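Local coordinates for putative acetyltransferase (PDB 3DSB), which probably transfers an acyl group, most likely acetyl from acetyl-CoA as GNAT-family enzymes do, to an acceptor that its family does not reveal, at residues F106-I109 with K110-D114; A135-S139 with L140-E144. All coordinates share one frame; numbering follows the deposited sequence. Where two conformers were deposited one is given.

Contact 1 (F106-I109 with K110-D114); sequences FNYI and KNICD
The carbonyl oxygen of Y108 is gripped twice: the I112 amide N donates to Y108 O at 3.1 Å with an N-H...O angle of 162°, and a water donates to the same oxygen at 2.9 Å. That water gives a second bond to OD1 of N111, at 2.8 Å, and sits over the centre of the Y108 ring, on one face. Two residues earlier in the helix, the K110 amide N donates to F106 O at 2.9 Å. The two backbone bonds, I112 to Y108 and K110 to F106, belong to the i-to-i+4 ladder of helix 101-115, the crossover helix between strands 82-92 and 119-127 in the beta-alpha-beta unit of the GNAT fold. On the buried side I109 turns its side chain to I70, Y72 and L85 of the sheet. Its CD1 lies 4.0 Å from CD1 of I112, the two side chains running side by side. The same I112 methyl lies obliquely against the Y108 ring. K110 runs alongside N107, its CD at the edge of the F106 ring; the bend at chi3 (62°) turns NZ toward N107 OD1, a weak bond at 3.2 Å. The stronger partner of that ammonium is the backbone oxygen of L140.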
loop_
_atom_site.group_PDB
_atom_site.type_symbol
_atom_site.label_atom_id
_atom_site.label_comp_id
_atom_site.label_asym_id
_atom_site.label_seq_id
_atom_site.Cartn_x
_atom_site.Cartn_y
_atom_site.Cartn_z
ATOM N N PHE A 106 -0.105 15.255 11.326
ATOM C CA PHE A 106 0.066 15.158 9.878
ATOM C C PHE A 106 1.397 15.784 9.445
ATOM O O PHE A 106 2.127 15.243 8.598
ATOM C CB PHE A 106 -1.119 15.858 9.223
ATOM C CG PHE A 106 -1.687 15.103 8.102
ATOM C CD1 PHE A 106 -2.744 14.210 8.291
ATOM C CD2 PHE A 106 -1.167 15.284 6.837
ATOM C CE1 PHE A 106 -3.267 13.451 7.194
ATOM C CE2 PHE A 106 -1.670 14.577 5.758
ATOM C CZ PHE A 106 -2.720 13.656 5.938
ATOM N N ASN A 107 1.715 16.938 10.029
ATOM C CA ASN A 107 2.968 17.611 9.696
ATOM C C ASN A 107 4.185 16.861 10.216
ATOM O O ASN A 107 5.268 16.905 9.607
ATOM C CB ASN A 107 2.914 19.074 10.141
ATOM C CG ASN A 107 2.071 19.919 9.203
ATOM O OD1 ASN A 107 2.092 19.699 7.998
ATOM N ND2 ASN A 107 1.298 20.854 9.754
ATOM N N TYR A 108 4.023 16.149 11.331
ATOM C CA TYR A 108 5.087 15.284 11.824
ATOM C C TYR A 108 5.432 14.202 10.795
ATOM O O TYR A 108 6.601 13.944 10.529
ATOM C CB TYR A 108 4.641 14.626 13.144
ATOM C CG TYR A 108 5.742 13.916 13.919
ATOM C CD1 TYR A 108 6.508 14.634 14.836
ATOM C CD2 TYR A 108 5.993 12.545 13.768
ATOM C CE1 TYR A 108 7.504 14.055 15.565
ATOM C CE2 TYR A 108 7.046 11.939 14.522
ATOM C CZ TYR A 108 7.774 12.716 15.415
ATOM O OH TYR A 108 8.817 12.174 16.195
ATOM N N ILE A 109 4.428 13.586 10.204
ATOM C CA ILE A 109 4.674 12.556 9.194
ATOM C C ILE A 109 5.245 13.206 7.922
ATOM O O ILE A 109 6.158 12.651 7.302
ATOM C CB ILE A 109 3.398 11.731 8.925
ATOM C CG1 ILE A 109 2.867 11.112 10.235
ATOM C CG2 ILE A 109 3.655 10.707 7.816
ATOM C CD1 ILE A 109 3.845 10.288 11.017
ATOM N N LYS A 110 4.728 14.372 7.536
ATOM C CA LYS A 110 5.311 15.074 6.355
ATOM C C LYS A 110 6.789 15.313 6.581
ATOM O O LYS A 110 7.584 15.147 5.639
ATOM C CB LYS A 110 4.605 16.405 6.069
ATOM C CG LYS A 110 3.237 16.247 5.418
ATOM C CD LYS A 110 2.372 17.496 5.458
ATOM C CE LYS A 110 2.992 18.607 4.724
ATOM N NZ LYS A 110 2.107 19.810 4.769
ATOM N N ASN A 111 7.171 15.714 7.809
ATOM C CA ASN A 111 8.591 15.940 8.108
ATOM C C ASN A 111 9.416 14.663 8.004
ATOM O O ASN A 111 10.532 14.671 7.466
ATOM C CB ASN A 111 8.757 16.580 9.504
ATOM C CG ASN A 111 10.227 16.748 9.888
ATOM O OD1 ASN A 111 10.742 16.040 10.761
ATOM N ND2 ASN A 111 10.912 17.639 9.198
ATOM N N ILE A 112 8.880 13.562 8.505
ATOM C CA ILE A 112 9.554 12.263 8.331
ATOM C C ILE A 112 9.810 12.010 6.838
ATOM O O ILE A 112 10.913 11.606 6.438
ATOM C CB ILE A 112 8.735 11.072 8.929
ATOM C CG1 ILE A 112 8.822 11.091 10.471
ATOM C CG2 ILE A 112 9.148 9.716 8.338
ATOM C CD1 ILE A 112 7.860 10.113 11.130
ATOM N N CYS A 113 8.801 12.294 6.004
ATOM C CA CYS A 113 8.947 12.024 4.554
ATOM C C CYS A 113 9.996 12.954 3.920
ATOM O O CYS A 113 10.830 12.514 3.110
ATOM C CB CYS A 113 7.599 12.203 3.847
ATOM S SG CYS A 113 6.419 10.919 4.339
ATOM N N ASP A 114 9.997 14.211 4.319
ATOM C CA ASP A 114 10.882 15.165 3.676
ATOM C C ASP A 114 12.334 14.929 4.113
ATOM O O ASP A 114 13.272 15.154 3.339
ATOM C CB ASP A 114 10.430 16.586 3.999
ATOM C CG ASP A 114 9.201 17.006 3.177
ATOM O OD1 ASP A 114 8.955 16.440 2.069
ATOM O OD2 ASP A 114 8.509 17.934 3.622
HETATM O O HOH W 1 8.919 14.453 12.203
#

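Contact 2 (A135-S139 with L140-E144); sequences ATYES and LNMYE
A Schellman motif ends helix 133-138 here, in the turn that leads from the helix into strand 143-152. Its two bonds run from M142 N to Y137 O (2.9 Å) and from N141 N to E138 O (3.0 Å), with N141 as the C-prime residue at positive phi (66°). Y137 O takes a second donor, L140 N at 2.8 Å, and the two amides come from opposite faces of the carbonyl plane. Within the turn, the CB atoms of Y137 and M142 pack at 3.8 Å. In the conformer given, the SE of M142, a selenomethionine, lies 4.7 Å from the centroid of the Y137 ring, an oblique Met-aromatic contact. E138 bends at chi2 (92°) and crosses Y143 obliquely, bringing its CG to the edge of that ring, 3.5 Å from CD1. Y143 and E144 then pair in an antiparallel ladder with a strand of the second subunit, whose Y150 meets the Y137 ring. With Y137 O held from both faces and E138 O also bonded, the carbonyls of Y137 and E138 find their donors within the turn itself.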
loop_
_atom_site.group_PDB
_atom_site.type_symbol
_atom_site.label_atom_id
_atom_site.label_comp_id
_atom_site.label_asym_id
_atom_site.label_seq_id
_atom_site.Cartn_x
_atom_site.Cartn_y
_atom_site.Cartn_z
ATOM N N ALA A 135 -10.762 19.613 1.088
ATOM C CA ALA A 135 -10.330 20.872 1.705
ATOM C C ALA A 135 -9.312 20.622 2.802
ATOM O O ALA A 135 -8.344 21.366 2.940
ATOM C CB ALA A 135 -11.532 21.643 2.271
ATOM N N THR A 136 -9.568 19.603 3.617
ATOM C CA THR A 136 -8.657 19.259 4.701
ATOM C C THR A 136 -7.271 18.911 4.164
ATOM O O THR A 136 -6.271 19.429 4.652
ATOM C CB THR A 136 -9.213 18.098 5.524
ATOM O OG1 THR A 136 -10.381 18.547 6.229
ATOM C CG2 THR A 136 -8.179 17.573 6.522
ATOM N N TYR A 137 -7.209 18.029 3.166
ATOM C CA TYR A 137 -5.889 17.657 2.645
ATOM C C TYR A 137 -5.232 18.758 1.841
ATOM O O TYR A 137 -4.004 18.957 1.908
ATOM C CB TYR A 137 -5.951 16.359 1.837
ATOM C CG TYR A 137 -6.433 15.222 2.678
ATOM C CD1 TYR A 137 -5.955 15.034 3.985
ATOM C CD2 TYR A 137 -7.393 14.334 2.177
ATOM C CE1 TYR A 137 -6.428 13.989 4.769
ATOM C CE2 TYR A 137 -7.857 13.286 2.937
ATOM C CZ TYR A 137 -7.368 13.097 4.224
ATOM O OH TYR A 137 -7.847 12.060 4.981
ATOM N N GLU A 138 -6.029 19.496 1.068
ATOM C CA GLU A 138 -5.468 20.629 0.323
ATOM C C GLU A 138 -4.782 21.644 1.223
ATOM O O GLU A 138 -3.746 22.192 0.886
ATOM C CB GLU A 138 -6.547 21.335 -0.474
ATOM C CG GLU A 138 -6.378 21.139 -1.941
ATOM C CD GLU A 138 -7.127 19.951 -2.488
ATOM O OE1 GLU A 138 -7.912 20.212 -3.453
ATOM O OE2 GLU A 138 -6.924 18.796 -1.980
ATOM N N SER A 139 -5.349 21.872 2.396
ATOM C CA SER A 139 -4.734 22.809 3.341
ATOM C C SER A 139 -3.392 22.291 3.873
ATOM O O SER A 139 -2.587 23.059 4.439
ATOM C CB SER A 139 -5.694 23.138 4.486
ATOM O OG SER A 139 -6.689 24.038 4.027
ATOM N N LEU A 140 -3.170 20.982 3.722
ATOM C CA LEU A 140 -1.913 20.364 4.114
ATOM C C LEU A 140 -0.990 20.088 2.904
ATOM O O LEU A 140 -0.027 19.322 3.008
ATOM C CB LEU A 140 -2.201 19.069 4.888
ATOM C CG LEU A 140 -2.772 19.318 6.301
ATOM C CD1 LEU A 140 -3.566 18.095 6.720
ATOM C CD2 LEU A 140 -1.640 19.611 7.258
ATOM N N ASN A 141 -1.302 20.704 1.766
ATOM C CA ASN A 141 -0.514 20.548 0.547
ATOM C C ASN A 141 -0.576 19.130 -0.025
ATOM O O ASN A 141 0.380 18.639 -0.640
ATOM C CB ASN A 141 0.946 21.025 0.710
ATOM C CG ASN A 141 1.035 22.518 0.994
ATOM O OD1 ASN A 141 0.164 23.284 0.608
ATOM N ND2 ASN A 141 2.080 22.928 1.683
HETATM N N MSE A 142 -1.702 18.471 0.207
HETATM C CA MSE A 142 -1.942 17.149 -0.332
HETATM C C MSE A 142 -3.099 17.237 -1.338
HETATM O O MSE A 142 -4.176 17.790 -1.026
HETATM C CB MSE A 142 -2.248 16.198 0.827
HETATM C CG MSE A 142 -2.100 14.774 0.468
HETATM SE SE MSE A 142 -2.477 13.644 2.008
HETATM C CE MSE A 142 -1.253 12.207 1.558
ATOM N N TYR A 143 -2.883 16.707 -2.538
ATOM C CA TYR A 143 -3.812 16.933 -3.652
ATOM C C TYR A 143 -4.239 15.657 -4.290
ATOM O O TYR A 143 -3.553 14.615 -4.214
ATOM C CB TYR A 143 -3.218 17.896 -4.716
ATOM C CG TYR A 143 -2.677 19.156 -4.087
ATOM C CD1 TYR A 143 -3.542 20.144 -3.671
ATOM C CD2 TYR A 143 -1.294 19.347 -3.883
ATOM C CE1 TYR A 143 -3.083 21.330 -3.066
ATOM C CE2 TYR A 143 -0.812 20.552 -3.260
ATOM C CZ TYR A 143 -1.739 21.513 -2.849
ATOM O OH TYR A 143 -1.347 22.719 -2.248
ATOM N N GLU A 144 -5.423 15.707 -4.880
ATOM C CA GLU A 144 -5.984 14.511 -5.464
ATOM C C GLU A 144 -5.156 14.002 -6.657
ATOM O O GLU A 144 -4.744 14.783 -7.525
ATOM C CB GLU A 144 -7.408 14.838 -5.886
ATOM C CG GLU A 144 -8.156 13.691 -6.371
ATOM C CD GLU A 144 -9.638 14.026 -6.586
ATOM O OE1 GLU A 144 -10.042 15.223 -6.514
ATOM O OE2 GLU A 144 -10.382 13.060 -6.800
#

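How the contacts relate
Of the two contacts, contact 1 comes first along the chain, wholly within helix 101-115; the chain then runs through strand 119-127 to helix 133-138, where contact 2 closes the turn into strand 143-152. The two lie in series, neither nested nor crossed, with centres about 14 Å apart. They nevertheless meet in space: K110 NZ lies 2.8 Å from L140 O, a probable hydrogen bond, and F106 packs on both L140 and Y137. The crossover helix is thereby tied to the turn after the later helix, with M122 of strand 119-127 touched from both contacts. Each also reaches the second subunit, contact 1 through K110, C113 and D114, contact 2 among others through Y137, Y143 and E144.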